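Local atomic coordinates of chitin binding protein (Tectaria macrodonta, PDB entry 6IF7), a protein that binds copper, probably binds chitin, and is possibly a lytic polysaccharide monooxygenase of the AA10 family, with insecticidal activity. Residues P85-Y97 with G149-V163. Sequence-based numbering, arbitrary orientation.
Sequences PLPSGASSFPFRY and GTTPSGKSGSHLIYV
Thr151 OG1 is held by two backbone groups of the loop 87-94: it donates to Pro87 O at 2.7 Å and accepts from Ala90 N at 3.0 Å. Its first torsion (chi1 56°) turns OG1 between its own backbone N and carbonyl carbon, which leaves CG2 anti to the carbonyl carbon, beside the backbone N, where it meets the edge of the Phe95 ring at CZ (3.9 Å). The backbone adds a bond from Thr151 N to Ala90 O (2.8 Å). Ser88 OG both gives and takes: it donates to Pro152 O at 2.7 Å, in the carbonyl plane on a lone pair, and accepts from Lys155 N with an N-H...O angle of 151°. Two loops are thereby joined at one end of the beta-sandwich core characteristic of AA10 proteins, whose two sheets contribute strands 95-99 and 159-167. Within the mixed sheet, Leu86 CD2 of strand 84-86 and Ile161 CD1 of strand 159-167 meet tip to tip at a tight 3.4 Å. Between the sheets, Tyr97 CD2 lies 4.3 Å from Val163 CG1, the Tyr97 side chain being about 8 Å from the bound copper. A water bridges Tyr97 OH and Val163 O. Outside, Lys155 NZ salt-bridges Glu114.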
loop_
_atom_site.group_PDB
_atom_site.type_symbol
_atom_site.label_atom_id
_atom_site.label_comp_id
_atom_site.label_asym_id
_atom_site.label_seq_id
_atom_site.Cartn_x
_atom_site.Cartn_y
_atom_site.Cartn_z
ATOM N N PRO A 85 -8.390 -9.672 -6.092
ATOM C CA PRO A 85 -9.061 -9.484 -7.386
ATOM C C PRO A 85 -9.827 -8.158 -7.412
ATOM O O PRO A 85 -10.504 -7.834 -6.449
ATOM C CB PRO A 85 -10.052 -10.662 -7.453
ATOM C CG PRO A 85 -9.453 -11.704 -6.570
ATOM C CD PRO A 85 -8.792 -10.945 -5.452
ATOM N N LEU A 86 -9.719 -7.421 -8.509
ATOM C CA LEU A 86 -10.252 -6.066 -8.612
ATOM C C LEU A 86 -10.774 -5.817 -10.041
ATOM O O LEU A 86 -10.060 -6.078 -10.982
ATOM C CB LEU A 86 -9.095 -5.099 -8.293
ATOM C CG LEU A 86 -9.356 -3.611 -8.141
ATOM C CD1 LEU A 86 -10.615 -3.331 -7.372
ATOM C CD2 LEU A 86 -8.183 -2.946 -7.446
ATOM N N PRO A 87 -12.017 -5.322 -10.211
ATOM C CA PRO A 87 -12.432 -4.975 -11.590
ATOM C C PRO A 87 -11.782 -3.692 -12.122
ATOM O O PRO A 87 -11.692 -2.691 -11.404
ATOM C CB PRO A 87 -13.949 -4.817 -11.473
ATOM C CG PRO A 87 -14.182 -4.517 -10.042
ATOM C CD PRO A 87 -13.175 -5.349 -9.304
ATOM N N SER A 88 -11.296 -3.778 -13.359
ATOM C CA SER A 88 -10.780 -2.659 -14.127
ATOM C C SER A 88 -11.963 -1.908 -14.766
ATOM O O SER A 88 -12.840 -2.551 -15.309
ATOM C CB SER A 88 -9.857 -3.204 -15.220
ATOM O OG SER A 88 -9.299 -2.164 -15.992
ATOM N N GLY A 89 -12.001 -0.573 -14.686
ATOM C CA GLY A 89 -13.107 0.224 -15.256
ATOM C C GLY A 89 -14.427 0.065 -14.505
ATOM O O GLY A 89 -15.459 -0.221 -15.104
ATOM N N ALA A 90 -14.398 0.252 -13.187
ATOM C CA ALA A 90 -15.602 0.163 -12.350
ATOM C C ALA A 90 -15.511 1.160 -11.232
ATOM O O ALA A 90 -14.408 1.509 -10.797
ATOM C CB ALA A 90 -15.778 -1.227 -11.782
ATOM N N SER A 91 -16.675 1.610 -10.768
ATOM C CA SER A 91 -16.750 2.656 -9.741
ATOM C C SER A 91 -17.252 2.179 -8.372
ATOM O O SER A 91 -17.319 2.971 -7.442
ATOM C CB SER A 91 -17.653 3.787 -10.247
ATOM O OG SER A 91 -18.928 3.253 -10.497
ATOM N N SER A 92 -17.611 0.903 -8.254
ATOM C CA SER A 92 -18.212 0.380 -7.041
ATOM C C SER A 92 -17.274 -0.366 -6.075
ATOM O O SER A 92 -17.734 -0.871 -5.038
ATOM C CB SER A 92 -19.335 -0.563 -7.441
ATOM O OG SER A 92 -20.260 0.156 -8.225
ATOM N N PHE A 93 -15.986 -0.489 -6.374
ATOM C CA PHE A 93 -15.162 -1.270 -5.458
ATOM C C PHE A 93 -15.125 -0.599 -4.087
ATOM O O PHE A 93 -14.887 0.609 -4.025
ATOM C CB PHE A 93 -13.771 -1.465 -5.951
ATOM C CG PHE A 93 -13.013 -2.464 -5.144
ATOM C CD1 PHE A 93 -13.184 -3.818 -5.371
ATOM C CD2 PHE A 93 -12.162 -2.052 -4.108
ATOM C CE1 PHE A 93 -12.472 -4.748 -4.623
ATOM C CE2 PHE A 93 -11.455 -2.984 -3.352
ATOM C CZ PHE A 93 -11.614 -4.329 -3.612
ATOM N N PRO A 94 -15.404 -1.368 -2.997
ATOM C CA PRO A 94 -15.393 -0.807 -1.636
ATOM C C PRO A 94 -13.974 -0.681 -1.069
ATOM O O PRO A 94 -13.511 -1.563 -0.326
ATOM C CB PRO A 94 -16.265 -1.789 -0.832
ATOM C CG PRO A 94 -16.156 -3.078 -1.554
ATOM C CD PRO A 94 -15.831 -2.789 -2.998
ATOM N N PHE A 95 -13.284 0.398 -1.449
ATOM C CA PHE A 95 -11.950 0.665 -0.917
ATOM C C PHE A 95 -12.043 1.010 0.577
ATOM O O PHE A 95 -12.890 1.841 0.997
ATOM C CB PHE A 95 -11.208 1.791 -1.644
ATOM C CG PHE A 95 -10.982 1.548 -3.111
ATOM C CD1 PHE A 95 -9.937 0.740 -3.549
ATOM C CD2 PHE A 95 -11.811 2.157 -4.069
ATOM C CE1 PHE A 95 -9.716 0.526 -4.904
ATOM C CE2 PHE A 95 -11.595 1.952 -5.420
ATOM C CZ PHE A 95 -10.553 1.136 -5.832
ATOM N N ARG A 96 -11.161 0.377 1.366
ATOM C CA ARG A 96 -11.104 0.611 2.818
ATOM C C ARG A 96 -9.669 0.784 3.254
ATOM O O ARG A 96 -8.816 0.029 2.825
ATOM C CB ARG A 96 -11.715 -0.557 3.580
ATOM C CG ARG A 96 -13.139 -0.908 3.179
ATOM C CD ARG A 96 -14.141 0.096 3.699
ATOM N NE ARG A 96 -15.508 -0.286 3.317
ATOM C CZ ARG A 96 -16.204 0.174 2.261
ATOM N NH1 ARG A 96 -15.713 1.087 1.406
ATOM N NH2 ARG A 96 -17.439 -0.275 2.067
ATOM N N TYR A 97 -9.423 1.795 4.097
ATOM C CA TYR A 97 -8.122 2.048 4.743
ATOM C C TYR A 97 -8.383 1.986 6.234
ATOM O O TYR A 97 -9.086 2.856 6.792
ATOM C CB TYR A 97 -7.571 3.438 4.367
ATOM C CG TYR A 97 -6.127 3.684 4.789
ATOM C CD1 TYR A 97 -5.771 3.929 6.117
ATOM C CD2 TYR A 97 -5.112 3.672 3.844
ATOM C CE1 TYR A 97 -4.457 4.129 6.473
ATOM C CE2 TYR A 97 -3.801 3.884 4.195
ATOM C CZ TYR A 97 -3.479 4.104 5.500
ATOM O OH TYR A 97 -2.146 4.318 5.780
ATOM N N GLY A 149 -14.010 5.496 -5.830
ATOM C CA GLY A 149 -13.366 5.933 -7.046
ATOM C C GLY A 149 -13.582 4.942 -8.151
ATOM O O GLY A 149 -14.047 3.824 -7.916
ATOM N N THR A 150 -13.239 5.367 -9.357
ATOM C CA THR A 150 -13.290 4.528 -10.533
ATOM C C THR A 150 -11.885 3.966 -10.754
ATOM O O THR A 150 -10.897 4.718 -10.800
ATOM C CB THR A 150 -13.804 5.317 -11.750
ATOM O OG1 THR A 150 -15.147 5.738 -11.502
ATOM C CG2 THR A 150 -13.799 4.448 -13.029
ATOM N N THR A 151 -11.800 2.638 -10.848
ATOM C CA THR A 151 -10.563 1.971 -11.216
ATOM C C THR A 151 -10.254 2.254 -12.675
ATOM O O THR A 151 -11.179 2.354 -13.492
ATOM C CB THR A 151 -10.674 0.453 -11.035
ATOM O OG1 THR A 151 -11.786 -0.051 -11.791
ATOM C CG2 THR A 151 -10.855 0.145 -9.551
ATOM N N PRO A 152 -8.963 2.390 -13.018
ATOM C CA PRO A 152 -8.655 2.605 -14.436
ATOM C C PRO A 152 -9.032 1.378 -15.301
ATOM O O PRO A 152 -9.015 0.224 -14.808
ATOM C CB PRO A 152 -7.138 2.888 -14.431
ATOM C CG PRO A 152 -6.783 3.130 -13.000
ATOM C CD PRO A 152 -7.729 2.288 -12.214
ATOM N N SER A 153 -9.397 1.633 -16.559
ATOM C CA SER A 153 -10.242 0.692 -17.312
ATOM C C SER A 153 -9.600 -0.253 -18.317
ATOM O O SER A 153 -10.261 -1.215 -18.728
ATOM C CB SER A 153 -11.419 1.420 -17.986
ATOM O OG SER A 153 -10.941 2.460 -18.791
ATOM N N GLY A 154 -8.353 -0.068 -18.705
ATOM C CA GLY A 154 -7.804 -1.015 -19.699
ATOM C C GLY A 154 -6.817 -1.993 -19.119
ATOM O O GLY A 154 -5.801 -2.257 -19.724
ATOM N N LYS A 155 -7.102 -2.517 -17.940
ATOM C CA LYS A 155 -6.110 -3.256 -17.170
ATOM C C LYS A 155 -6.555 -4.684 -16.942
ATOM O O LYS A 155 -7.716 -4.936 -16.827
ATOM C CB LYS A 155 -5.922 -2.581 -15.823
ATOM C CG LYS A 155 -5.551 -1.110 -15.930
ATOM C CD LYS A 155 -5.052 -0.565 -14.598
ATOM C CE LYS A 155 -3.649 -1.056 -14.240
ATOM N NZ LYS A 155 -2.595 -0.570 -15.167
ATOM N N SER A 156 -5.604 -5.601 -16.868
ATOM C CA SER A 156 -5.851 -6.970 -16.413
ATOM C C SER A 156 -4.574 -7.563 -15.804
ATOM O O SER A 156 -3.473 -7.106 -16.083
ATOM C CB SER A 156 -6.341 -7.826 -17.571
ATOM O OG SER A 156 -5.394 -7.781 -18.609
ATOM N N GLY A 157 -4.724 -8.556 -14.944
ATOM C CA GLY A 157 -3.566 -9.219 -14.374
ATOM C C GLY A 157 -2.948 -8.534 -13.153
ATOM O O GLY A 157 -3.526 -7.634 -12.550
ATOM N N SER A 158 -1.741 -8.981 -12.817
ATOM C CA SER A 158 -1.079 -8.619 -11.575
ATOM C C SER A 158 -0.593 -7.180 -11.608
ATOM O O SER A 158 0.231 -6.828 -12.428
ATOM C CB SER A 158 0.116 -9.537 -11.310
ATOM O OG SER A 158 -0.334 -10.865 -11.172
ATOM N N HIS A 159 -1.129 -6.371 -10.705
ATOM C CA HIS A 159 -0.770 -4.980 -10.569
ATOM C C HIS A 159 -0.632 -4.646 -9.088
ATOM O O HIS A 159 -0.816 -5.516 -8.229
ATOM C CB HIS A 159 -1.813 -4.113 -11.263
ATOM C CG HIS A 159 -1.626 -4.071 -12.739
ATOM N ND1 HIS A 159 -0.677 -3.274 -13.346
ATOM C CD2 HIS A 159 -2.218 -4.771 -13.729
ATOM C CE1 HIS A 159 -0.704 -3.478 -14.649
ATOM N NE2 HIS A 159 -1.634 -4.377 -14.906
ATOM N N LEU A 160 -0.280 -3.394 -8.813
ATOM C CA LEU A 160 -0.150 -2.922 -7.464
ATOM C C LEU A 160 -0.829 -1.567 -7.353
ATOM O O LEU A 160 -0.767 -0.739 -8.274
ATOM C CB LEU A 160 1.342 -2.887 -7.091
ATOM C CG LEU A 160 1.746 -2.363 -5.721
ATOM C CD1 LEU A 160 2.950 -3.128 -5.219
ATOM C CD2 LEU A 160 2.059 -0.865 -5.737
ATOM N N ILE A 161 -1.476 -1.361 -6.211
ATOM C CA ILE A 161 -2.004 -0.079 -5.835
ATOM C C ILE A 161 -1.158 0.483 -4.686
ATOM O O ILE A 161 -0.947 -0.184 -3.663
ATOM C CB ILE A 161 -3.477 -0.211 -5.482
ATOM C CG1 ILE A 161 -4.237 -0.550 -6.773
ATOM C CG2 ILE A 161 -3.997 1.062 -4.837
ATOM C CD1 ILE A 161 -5.682 -0.882 -6.570
ATOM N N TYR A 162 -0.660 1.697 -4.905
ATOM C CA TYR A 162 0.148 2.428 -3.952
ATOM C C TYR A 162 -0.700 3.574 -3.403
ATOM O O TYR A 162 -1.231 4.407 -4.162
ATOM C CB TYR A 162 1.386 2.979 -4.625
ATOM C CG TYR A 162 2.515 3.404 -3.697
ATOM C CD1 TYR A 162 3.102 2.499 -2.813
ATOM C CD2 TYR A 162 3.042 4.690 -3.757
ATOM C CE1 TYR A 162 4.164 2.872 -1.987
ATOM C CE2 TYR A 162 4.111 5.072 -2.954
ATOM C CZ TYR A 162 4.668 4.175 -2.063
ATOM O OH TYR A 162 5.728 4.574 -1.267
ATOM N N VAL A 163 -0.857 3.579 -2.084
ATOM C CA VAL A 163 -1.632 4.602 -1.398
ATOM C C VAL A 163 -0.700 5.391 -0.494
ATOM O O VAL A 163 0.024 4.818 0.340
ATOM C CB VAL A 163 -2.831 3.991 -0.649
ATOM C CG1 VAL A 163 -3.687 5.065 0.013
ATOM C CG2 VAL A 163 -3.669 3.213 -1.646
HETATM O O HOH W 1 -14.333 1.109 -8.177
HETATM O O HOH W 2 -15.418 2.866 -5.517
HETATM O O HOH W 3 -0.765 4.775 3.017
#